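PDB 3FHF: N-glycosylase/DNA lyase from Methanocaldococcus jannaschii, which is an all-helical DNA glycosylase and lyase of the helix-hairpin-helix superfamily. Local coordinates for residues 80-85 against 95-100; 49-54 against 138-143; 154-159 against 203-208. All blocks are in the same frame, centred on the assembly; numbering follows the deposited sequence.

The three contacts pair six different helices of a single chain. Contacts 1 and 2 are both buried and both join roughly antiparallel helices, yet contact 2 lies near the middle of the chain, about 5 Å from its centre, and contact 1 about 20 Å away. They touch through helix 41-54. Contact 1 is made by aliphatic side chains against each other and the helix backbone, with no hydrogen bond across it, whereas contact 2 mixes a cysteine sulfur with aromatic rings and a bridging water. Contact 3 is a surface contact, about 16 Å from contact 2 between centres; its helices run nearly at right angles, a water joins its carboxylate to its indole, and another lies between carboxylate and guanidinium.

Contact 1: 80-85 against 95-100; sequences ELEEKL and KRAEYI
Ala-97 is the tight point of this helix pair: its CB lies 3.7 Å from Glu-82 CA, close enough for the methyl to rest on the backbone of the opposite helix. This is close helix-helix packing at an alanine within an all-helical fold, with 5.1 Å between Glu-82 CA and Ala-97 CA, while the local axes stay 8.7 Å apart at 138° between their directions. Two leucines, one helical turn apart, complete the seam. Leu-85 sends CD1 onto the backbone of Ala-97, 3.8 Å from its N. Leu-81, whose CG stands anti to its own N (chi1 -179°), reaches across with CD2 to Ile-100 CG2 at 3.8 Å, the two side chains crossing at about a right angle. Of the Glu-82 side chain, CB meets Ala-97 CB, at 3.9 Å; beyond it the extended chain leaves the interface, here loose and partly open to solvent, for a long, weak ion pair with Arg-78. No hydrogen bond spans the segments; Arg-96 leads its guanidinium away to the carbonyl of Ala-55. Helix 59-69 packs on both leucines through Ile-69, and helix 41-54 meets Leu-85 through Leu-53 and Ile-100 through Cys-49.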
loop_
_atom_site.group_PDB
_atom_site.type_symbol
_atom_site.label_atom_id
_atom_site.label_comp_id
_atom_site.label_asym_id
_atom_site.label_seq_id
_atom_site.Cartn_x
_atom_site.Cartn_y
_atom_site.Cartn_z
ATOM N N GLU A 80 26.249 -4.961 2.684
ATOM C CA GLU A 80 25.752 -5.186 4.038
ATOM C C GLU A 80 24.234 -5.271 4.116
ATOM O O GLU A 80 23.691 -6.000 4.949
ATOM C CB GLU A 80 26.256 -4.094 4.981
ATOM C CG GLU A 80 27.758 -4.126 5.199
ATOM C CD GLU A 80 28.164 -3.546 6.537
ATOM O OE1 GLU A 80 27.861 -2.363 6.797
ATOM O OE2 GLU A 80 28.788 -4.281 7.331
ATOM N N LEU A 81 23.549 -4.529 3.253
ATOM C CA LEU A 81 22.091 -4.539 3.240
ATOM C C LEU A 81 21.587 -5.843 2.636
ATOM O O LEU A 81 20.636 -6.451 3.132
ATOM C CB LEU A 81 21.556 -3.358 2.424
ATOM C CG LEU A 81 20.031 -3.228 2.357
ATOM C CD1 LEU A 81 19.448 -3.150 3.768
ATOM C CD2 LEU A 81 19.670 -1.980 1.563
ATOM N N GLU A 82 22.238 -6.267 1.559
ATOM C CA GLU A 82 21.872 -7.492 0.872
ATOM C C GLU A 82 21.999 -8.666 1.838
ATOM O O GLU A 82 21.222 -9.621 1.784
ATOM C CB GLU A 82 22.797 -7.696 -0.330
ATOM C CG GLU A 82 22.364 -8.790 -1.283
ATOM C CD GLU A 82 23.301 -8.927 -2.467
ATOM O OE1 GLU A 82 24.475 -9.294 -2.255
ATOM O OE2 GLU A 82 22.867 -8.666 -3.610
ATOM N N GLU A 83 22.981 -8.573 2.729
ATOM C CA GLU A 83 23.248 -9.614 3.713
ATOM C C GLU A 83 22.165 -9.688 4.785
ATOM O O GLU A 83 21.711 -10.773 5.142
ATOM C CB GLU A 83 24.608 -9.369 4.374
ATOM C CG GLU A 83 25.068 -10.504 5.267
ATOM C CD GLU A 83 25.343 -11.769 4.485
ATOM O OE1 GLU A 83 26.282 -11.761 3.663
ATOM O OE2 GLU A 83 24.622 -12.768 4.688
ATOM N N LYS A 84 21.751 -8.539 5.303
ATOM C CA LYS A 84 20.721 -8.530 6.332
ATOM C C LYS A 84 19.387 -9.009 5.783
ATOM O O LYS A 84 18.662 -9.738 6.456
ATOM C CB LYS A 84 20.575 -7.134 6.933
ATOM C CG LYS A 84 21.786 -6.712 7.739
ATOM C CD LYS A 84 21.548 -5.416 8.481
ATOM C CE LYS A 84 22.760 -5.046 9.321
ATOM N NZ LYS A 84 22.517 -3.816 10.121
ATOM N N LEU A 85 19.071 -8.618 4.553
ATOM C CA LEU A 85 17.812 -9.018 3.942
ATOM C C LEU A 85 17.769 -10.528 3.718
ATOM O O LEU A 85 16.736 -11.165 3.929
ATOM C CB LEU A 85 17.603 -8.272 2.617
ATOM C CG LEU A 85 17.415 -6.752 2.734
ATOM C CD1 LEU A 85 17.226 -6.145 1.353
ATOM C CD2 LEU A 85 16.214 -6.444 3.619
ATOM N N LYS A 95 17.738 -8.222 -5.341
ATOM C CA LYS A 95 17.035 -7.170 -6.077
ATOM C C LYS A 95 16.553 -6.026 -5.185
ATOM O O LYS A 95 16.733 -4.852 -5.517
ATOM C CB LYS A 95 15.824 -7.743 -6.815
ATOM C CG LYS A 95 16.141 -8.551 -8.058
ATOM C CD LYS A 95 14.846 -9.000 -8.719
ATOM C CE LYS A 95 15.102 -9.856 -9.942
ATOM N NZ LYS A 95 13.820 -10.304 -10.555
ATOM N N ARG A 96 15.933 -6.369 -4.057
ATOM C CA ARG A 96 15.415 -5.354 -3.147
ATOM C C ARG A 96 16.518 -4.469 -2.576
ATOM O O ARG A 96 16.333 -3.262 -2.418
ATOM C CB ARG A 96 14.612 -6.012 -2.018
ATOM C CG ARG A 96 13.478 -6.910 -2.509
ATOM C CD ARG A 96 12.568 -6.195 -3.518
ATOM N NE ARG A 96 11.724 -7.146 -4.240
ATOM C CZ ARG A 96 10.640 -7.727 -3.738
ATOM N NH1 ARG A 96 10.239 -7.444 -2.504
ATOM N NH2 ARG A 96 9.974 -8.625 -4.456
ATOM N N ALA A 97 17.667 -5.065 -2.273
ATOM C CA ALA A 97 18.793 -4.307 -1.737
ATOM C C ALA A 97 19.261 -3.278 -2.770
ATOM O O ALA A 97 19.640 -2.155 -2.423
ATOM C CB ALA A 97 19.941 -5.252 -1.382
ATOM N N GLU A 98 19.241 -3.672 -4.038
ATOM C CA GLU A 98 19.651 -2.776 -5.110
ATOM C C GLU A 98 18.646 -1.631 -5.281
ATOM O O GLU A 98 19.035 -0.466 -5.372
ATOM C CB GLU A 98 19.792 -3.553 -6.422
ATOM C CG GLU A 98 19.868 -2.663 -7.644
ATOM C CD GLU A 98 20.056 -3.443 -8.929
ATOM O OE1 GLU A 98 19.452 -4.530 -9.066
ATOM O OE2 GLU A 98 20.801 -2.960 -9.808
ATOM N N TYR A 99 17.359 -1.962 -5.325
ATOM C CA TYR A 99 16.327 -0.938 -5.473
ATOM C C TYR A 99 16.438 0.110 -4.369
ATOM O O TYR A 99 16.382 1.317 -4.625
ATOM C CB TYR A 99 14.928 -1.553 -5.409
ATOM C CG TYR A 99 14.597 -2.543 -6.504
ATOM C CD1 TYR A 99 15.157 -2.430 -7.777
ATOM C CD2 TYR A 99 13.678 -3.569 -6.278
ATOM C CE1 TYR A 99 14.806 -3.318 -8.799
ATOM C CE2 TYR A 99 13.321 -4.457 -7.292
ATOM C CZ TYR A 99 13.890 -4.325 -8.546
ATOM O OH TYR A 99 13.536 -5.206 -9.541
ATOM N N ILE A 100 16.589 -0.364 -3.136
ATOM C CA ILE A 100 16.697 0.520 -1.985
ATOM C C ILE A 100 17.875 1.478 -2.094
ATOM O O ILE A 100 17.723 2.685 -1.889
ATOM C CB ILE A 100 16.807 -0.297 -0.677
ATOM C CG1 ILE A 100 15.481 -1.022 -0.423
ATOM C CG2 ILE A 100 17.155 0.620 0.493
ATOM C CD1 ILE A 100 15.503 -1.994 0.742
#

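Contact 2: 49-54 against 138-143; sequences CFCILT and ASHFLR
Cys-51 and His-140 bury the most surface here, with Phe-141 next, and the thiol is wedged between the other two. Cys-51 SG sits over one face of the imidazole, 4.0 Å from the centroid of the His-140 ring and 23° off its normal, a sulfur-aromatic contact. The same sulfur presses on the opposite backbone, 3.4 Å from Phe-141 CA, and touches CB of that residue. With SG anti to its carbonyl carbon (chi1 -67°), Cys-51 sets its sulfur against the His-140 ring and the Phe-141 backbone, between helices whose axes pass at 9.1 Å. The His-140 ring is gripped at both nitrogens: a water in the ring plane lies 2.9 Å from His-140 ND1 and donates to Cys-51 O, while NE2 bonds to the terminal carboxylate of Lys-214. These two bonds should fix the ring's rotation. Thr-54 OG1 stands at the ring edge, 3.6 Å from His-140 CE1, and donates to Phe-50 O from above the carbonyl plane. Phe-50 brings CE2 to 3.7 Å from His-140 CE1, the two planes oblique at 66°; its ring also forms a cation-pi pair with Lys-214. Helix 135-144 is probably the second helix of the helix-hairpin-helix motif, as in relatives. Helix 119-129 packs on its Phe-141 through Leu-126, helix 109-115 adds Val-113, and helix 93-103 flanks helix 41-54.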
loop_
_atom_site.group_PDB
_atom_site.type_symbol
_atom_site.label_atom_id
_atom_site.label_comp_id
_atom_site.label_asym_id
_atom_site.label_seq_id
_atom_site.Cartn_x
_atom_site.Cartn_y
_atom_site.Cartn_z
ATOM N N CYS A 49 10.844 2.037 1.794
ATOM C CA CYS A 49 11.573 0.782 1.765
ATOM C C CYS A 49 10.683 -0.364 2.214
ATOM O O CYS A 49 10.806 -1.479 1.714
ATOM C CB CYS A 49 12.819 0.878 2.643
ATOM S SG CYS A 49 14.059 1.996 1.954
ATOM N N PHE A 50 9.792 -0.085 3.162
ATOM C CA PHE A 50 8.854 -1.092 3.640
ATOM C C PHE A 50 8.032 -1.563 2.441
ATOM O O PHE A 50 7.803 -2.758 2.255
ATOM C CB PHE A 50 7.898 -0.493 4.683
ATOM C CG PHE A 50 6.680 -1.344 4.947
ATOM C CD1 PHE A 50 6.772 -2.504 5.709
ATOM C CD2 PHE A 50 5.448 -1.003 4.398
ATOM C CE1 PHE A 50 5.653 -3.315 5.921
ATOM C CE2 PHE A 50 4.322 -1.803 4.601
ATOM C CZ PHE A 50 4.426 -2.963 5.363
ATOM N N CYS A 51 7.595 -0.605 1.629
ATOM C CA CYS A 51 6.783 -0.919 0.460
ATOM C C CYS A 51 7.588 -1.621 -0.629
ATOM O O CYS A 51 7.061 -2.469 -1.342
ATOM C CB CYS A 51 6.125 0.355 -0.076
ATOM S SG CYS A 51 4.887 1.041 1.066
ATOM N N ILE A 52 8.864 -1.277 -0.756
ATOM C CA ILE A 52 9.704 -1.942 -1.747
ATOM C C ILE A 52 9.854 -3.417 -1.359
ATOM O O ILE A 52 9.954 -4.291 -2.218
ATOM C CB ILE A 52 11.109 -1.312 -1.815
ATOM C CG1 ILE A 52 11.044 0.036 -2.527
ATOM C CG2 ILE A 52 12.073 -2.253 -2.540
ATOM C CD1 ILE A 52 12.391 0.737 -2.644
ATOM N N LEU A 53 9.855 -3.685 -0.056
ATOM C CA LEU A 53 10.012 -5.046 0.452
ATOM C C LEU A 53 8.738 -5.898 0.484
ATOM O O LEU A 53 8.820 -7.128 0.518
ATOM C CB LEU A 53 10.599 -5.005 1.865
ATOM C CG LEU A 53 11.984 -4.388 2.054
ATOM C CD1 LEU A 53 12.293 -4.316 3.545
ATOM C CD2 LEU A 53 13.038 -5.229 1.324
ATOM N N THR A 54 7.576 -5.246 0.474
ATOM C CA THR A 54 6.282 -5.932 0.538
ATOM C C THR A 54 6.043 -7.065 -0.464
ATOM O O THR A 54 5.569 -8.139 -0.085
ATOM C CB THR A 54 5.113 -4.916 0.403
ATOM O OG1 THR A 54 5.090 -4.060 1.551
ATOM C CG2 THR A 54 3.774 -5.640 0.289
ATOM N N ALA A 138 3.542 2.227 -5.147
ATOM C CA ALA A 138 3.488 3.671 -4.988
ATOM C C ALA A 138 2.233 4.061 -4.209
ATOM O O ALA A 138 2.275 4.924 -3.333
ATOM C CB ALA A 138 3.483 4.345 -6.363
ATOM N N SER A 139 1.116 3.424 -4.546
ATOM C CA SER A 139 -0.148 3.686 -3.883
ATOM C C SER A 139 -0.066 3.266 -2.415
ATOM O O SER A 139 -0.550 3.964 -1.525
ATOM C CB SER A 139 -1.268 2.903 -4.576
ATOM O OG SER A 139 -1.311 3.212 -5.961
ATOM N N HIS A 140 0.554 2.116 -2.184
ATOM C CA HIS A 140 0.707 1.568 -0.847
ATOM C C HIS A 140 1.501 2.569 0.001
ATOM O O HIS A 140 1.113 2.904 1.129
ATOM C CB HIS A 140 1.436 0.223 -0.943
ATOM C CG HIS A 140 1.465 -0.549 0.340
ATOM N ND1 HIS A 140 2.232 -1.682 0.505
ATOM C CD2 HIS A 140 0.809 -0.365 1.510
ATOM C CE1 HIS A 140 2.048 -2.162 1.723
ATOM N NE2 HIS A 140 1.189 -1.382 2.352
ATOM N N PHE A 141 2.599 3.060 -0.566
ATOM C CA PHE A 141 3.460 4.025 0.110
ATOM C C PHE A 141 2.700 5.313 0.450
ATOM O O PHE A 141 2.721 5.770 1.587
ATOM C CB PHE A 141 4.669 4.351 -0.778
ATOM C CG PHE A 141 5.475 5.534 -0.304
ATOM C CD1 PHE A 141 6.169 5.485 0.901
ATOM C CD2 PHE A 141 5.516 6.700 -1.051
ATOM C CE1 PHE A 141 6.897 6.591 1.356
ATOM C CE2 PHE A 141 6.247 7.823 -0.605
ATOM C CZ PHE A 141 6.936 7.760 0.603
ATOM N N LEU A 142 2.022 5.886 -0.539
ATOM C CA LEU A 142 1.274 7.116 -0.321
ATOM C C LEU A 142 0.184 6.951 0.737
ATOM O O LEU A 142 -0.050 7.854 1.553
ATOM C CB LEU A 142 0.687 7.606 -1.644
ATOM C CG LEU A 142 1.753 8.076 -2.648
ATOM C CD1 LEU A 142 1.104 8.382 -3.975
ATOM C CD2 LEU A 142 2.475 9.319 -2.109
ATOM N N ARG A 143 -0.478 5.799 0.733
ATOM C CA ARG A 143 -1.517 5.524 1.729
ATOM C C ARG A 143 -0.854 5.492 3.117
ATOM O O ARG A 143 -1.331 6.118 4.075
ATOM C CB ARG A 143 -2.178 4.163 1.445
ATOM C CG ARG A 143 -3.526 3.895 2.173
ATOM C CD ARG A 143 -3.341 3.615 3.668
ATOM N NE ARG A 143 -2.548 2.409 3.901
ATOM C CZ ARG A 143 -3.023 1.170 3.811
ATOM N NH1 ARG A 143 -4.296 0.969 3.501
ATOM N NH2 ARG A 143 -2.225 0.132 4.017
HETATM O O HOH W 1 3.881 -2.370 -1.718
#

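Contact 3: 154-159 against 203-208; sequences DRHILR and YIWYLR
Arg-208 lays its guanidinium over His-156 CB at the start of helix 155-163, where Asp-154 forms the N-cap. Its chain leaves CB with CG anti to the backbone N (chi1 -164°), stays extended through CD, then bends at chi3 (-65°), which turns the flat head across the gap. NE passes 3.9 Å from His-156 CB, and CZ comes closer to that carbon, at 3.6 Å, with the methylene over the centre of one guanidinium face. NH1 stands over the ring of Trp-205 and donates to a water 2.9 Å away; that water sits unusually close to Asp-154 OD1, so its second link is doubtful. NH2 ends beside Ile-157 N and forms a salt bridge with Glu-160 on the capped helix. Asp-154 holds the helix start through OD2, which accepts from Ile-157 N at 2.9 Å, a fairly straight bond (152°), and weakly from His-156 N. Trp-205 packs its six-membered ring obliquely on the imidazole, with CH2 3.6 Å from His-156 CD2. Between 154-159 and 203-208 no direct hydrogen bond forms; packing and water join them. A second water, in the indole plane, accepts from Trp-205 NE1 at 2.8 Å and donates to Asp-154 OD1.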
loop_
_atom_site.group_PDB
_atom_site.type_symbol
_atom_site.label_atom_id
_atom_site.label_comp_id
_atom_site.label_asym_id
_atom_site.label_seq_id
_atom_site.Cartn_x
_atom_site.Cartn_y
_atom_site.Cartn_z
ATOM N N ASP A 154 -3.828 -5.124 -5.088
ATOM C CA ASP A 154 -3.030 -6.339 -4.949
ATOM C C ASP A 154 -3.696 -7.515 -5.659
ATOM O O ASP A 154 -4.824 -7.407 -6.129
ATOM C CB ASP A 154 -2.884 -6.694 -3.469
ATOM C CG ASP A 154 -4.224 -6.796 -2.769
ATOM O OD1 ASP A 154 -4.683 -5.778 -2.216
ATOM O OD2 ASP A 154 -4.832 -7.888 -2.789
ATOM N N ARG A 155 -3.000 -8.649 -5.692
ATOM C CA ARG A 155 -3.509 -9.848 -6.345
ATOM C C ARG A 155 -4.741 -10.448 -5.667
ATOM O O ARG A 155 -5.491 -11.195 -6.294
ATOM C CB ARG A 155 -2.401 -10.909 -6.428
ATOM C CG ARG A 155 -1.932 -11.476 -5.087
ATOM C CD ARG A 155 -0.801 -12.493 -5.299
ATOM N NE ARG A 155 -0.418 -13.195 -4.073
ATOM C CZ ARG A 155 0.124 -12.614 -3.004
ATOM N NH1 ARG A 155 0.356 -11.309 -2.994
ATOM N NH2 ARG A 155 0.437 -13.344 -1.940
ATOM N N HIS A 156 -4.960 -10.133 -4.395
ATOM C CA HIS A 156 -6.113 -10.687 -3.698
ATOM C C HIS A 156 -7.387 -9.925 -4.043
ATOM O O HIS A 156 -8.433 -10.531 -4.287
ATOM C CB HIS A 156 -5.867 -10.693 -2.187
ATOM C CG HIS A 156 -4.619 -11.421 -1.798
ATOM N ND1 HIS A 156 -4.449 -12.771 -2.020
ATOM C CD2 HIS A 156 -3.441 -10.970 -1.303
ATOM C CE1 HIS A 156 -3.220 -13.119 -1.684
ATOM N NE2 HIS A 156 -2.587 -12.046 -1.248
ATOM N N ILE A 157 -7.310 -8.598 -4.078
ATOM C CA ILE A 157 -8.497 -7.833 -4.422
ATOM C C ILE A 157 -8.833 -8.094 -5.890
ATOM O O ILE A 157 -10.001 -8.130 -6.256
ATOM C CB ILE A 157 -8.299 -6.312 -4.187
ATOM C CG1 ILE A 157 -9.616 -5.574 -4.439
ATOM C CG2 ILE A 157 -7.236 -5.769 -5.113
ATOM C CD1 ILE A 157 -10.760 -6.034 -3.562
ATOM N N LEU A 158 -7.814 -8.288 -6.729
ATOM C CA LEU A 158 -8.062 -8.553 -8.145
ATOM C C LEU A 158 -8.842 -9.852 -8.302
ATOM O O LEU A 158 -9.752 -9.943 -9.123
ATOM C CB LEU A 158 -6.749 -8.617 -8.939
ATOM C CG LEU A 158 -6.047 -7.271 -9.143
ATOM C CD1 LEU A 158 -4.730 -7.474 -9.882
ATOM C CD2 LEU A 158 -6.965 -6.333 -9.916
ATOM N N ARG A 159 -8.498 -10.859 -7.510
ATOM C CA ARG A 159 -9.217 -12.119 -7.589
ATOM C C ARG A 159 -10.655 -11.951 -7.109
ATOM O O ARG A 159 -11.579 -12.507 -7.699
ATOM C CB ARG A 159 -8.532 -13.201 -6.755
ATOM C CG ARG A 159 -9.347 -14.488 -6.666
ATOM C CD ARG A 159 -8.531 -15.637 -6.102
ATOM N NE ARG A 159 -7.485 -16.068 -7.030
ATOM C CZ ARG A 159 -7.703 -16.747 -8.154
ATOM N NH1 ARG A 159 -8.938 -17.086 -8.510
ATOM N NH2 ARG A 159 -6.679 -17.096 -8.924
ATOM N N TYR A 203 -10.643 -2.100 5.651
ATOM C CA TYR A 203 -11.884 -2.829 5.921
ATOM C C TYR A 203 -11.888 -4.112 5.103
ATOM O O TYR A 203 -12.289 -5.169 5.589
ATOM C CB TYR A 203 -13.126 -2.000 5.569
ATOM C CG TYR A 203 -13.545 -1.045 6.666
ATOM C CD1 TYR A 203 -12.921 0.194 6.818
ATOM C CD2 TYR A 203 -14.556 -1.390 7.561
ATOM C CE1 TYR A 203 -13.295 1.068 7.832
ATOM C CE2 TYR A 203 -14.937 -0.523 8.586
ATOM C CZ TYR A 203 -14.302 0.703 8.712
ATOM O OH TYR A 203 -14.676 1.556 9.721
ATOM N N ILE A 204 -11.437 -4.020 3.858
ATOM C CA ILE A 204 -11.385 -5.190 2.994
ATOM C C ILE A 204 -10.406 -6.232 3.538
ATOM O O ILE A 204 -10.720 -7.425 3.573
ATOM C CB ILE A 204 -10.999 -4.796 1.553
ATOM C CG1 ILE A 204 -12.146 -3.990 0.930
ATOM C CG2 ILE A 204 -10.677 -6.041 0.731
ATOM C CD1 ILE A 204 -11.918 -3.560 -0.504
ATOM N N TRP A 205 -9.226 -5.794 3.969
ATOM C CA TRP A 205 -8.258 -6.731 4.523
ATOM C C TRP A 205 -8.808 -7.348 5.803
ATOM O O TRP A 205 -8.624 -8.541 6.054
ATOM C CB TRP A 205 -6.907 -6.061 4.810
ATOM C CG TRP A 205 -5.941 -6.169 3.667
ATOM C CD1 TRP A 205 -5.546 -5.170 2.823
ATOM C CD2 TRP A 205 -5.272 -7.356 3.222
ATOM N NE1 TRP A 205 -4.674 -5.664 1.879
ATOM C CE2 TRP A 205 -4.488 -7.001 2.103
ATOM C CE3 TRP A 205 -5.260 -8.685 3.663
ATOM C CZ2 TRP A 205 -3.696 -7.932 1.414
ATOM C CZ3 TRP A 205 -4.474 -9.610 2.979
ATOM C CH2 TRP A 205 -3.704 -9.227 1.868
ATOM N N TYR A 206 -9.498 -6.550 6.612
ATOM C CA TYR A 206 -10.037 -7.085 7.850
ATOM C C TYR A 206 -11.059 -8.178 7.573
ATOM O O TYR A 206 -11.106 -9.180 8.286
ATOM C CB TYR A 206 -10.677 -5.991 8.698
ATOM C CG TYR A 206 -11.353 -6.554 9.920
ATOM C CD1 TYR A 206 -12.712 -6.859 9.911
ATOM C CD2 TYR A 206 -10.623 -6.834 11.071
ATOM C CE1 TYR A 206 -13.327 -7.433 11.022
ATOM C CE2 TYR A 206 -11.223 -7.406 12.180
ATOM C CZ TYR A 206 -12.574 -7.703 12.149
ATOM O OH TYR A 206 -13.166 -8.283 13.244
ATOM N N LEU A 207 -11.871 -7.984 6.539
ATOM C CA LEU A 207 -12.874 -8.978 6.162
ATOM C C LEU A 207 -12.207 -10.265 5.693
ATOM O O LEU A 207 -12.747 -11.352 5.862
ATOM C CB LEU A 207 -13.760 -8.447 5.036
ATOM C CG LEU A 207 -14.852 -7.456 5.438
ATOM C CD1 LEU A 207 -15.470 -6.830 4.191
ATOM C CD2 LEU A 207 -15.902 -8.183 6.258
ATOM N N ARG A 208 -11.021 -10.131 5.112
ATOM C CA ARG A 208 -10.284 -11.272 4.594
ATOM C C ARG A 208 -9.430 -11.999 5.638
ATOM O O ARG A 208 -9.261 -13.216 5.572
ATOM C CB ARG A 208 -9.384 -10.795 3.445
ATOM C CG ARG A 208 -8.824 -11.889 2.552
ATOM C CD ARG A 208 -7.878 -11.282 1.506
ATOM N NE ARG A 208 -8.572 -10.402 0.562
ATOM C CZ ARG A 208 -8.137 -9.202 0.193
ATOM N NH1 ARG A 208 -7.004 -8.715 0.688
ATOM N NH2 ARG A 208 -8.827 -8.488 -0.685
HETATM O O HOH W 2 -3.932 -4.068 -0.241
HETATM O O HOH W 3 -6.800 -6.269 -0.899
#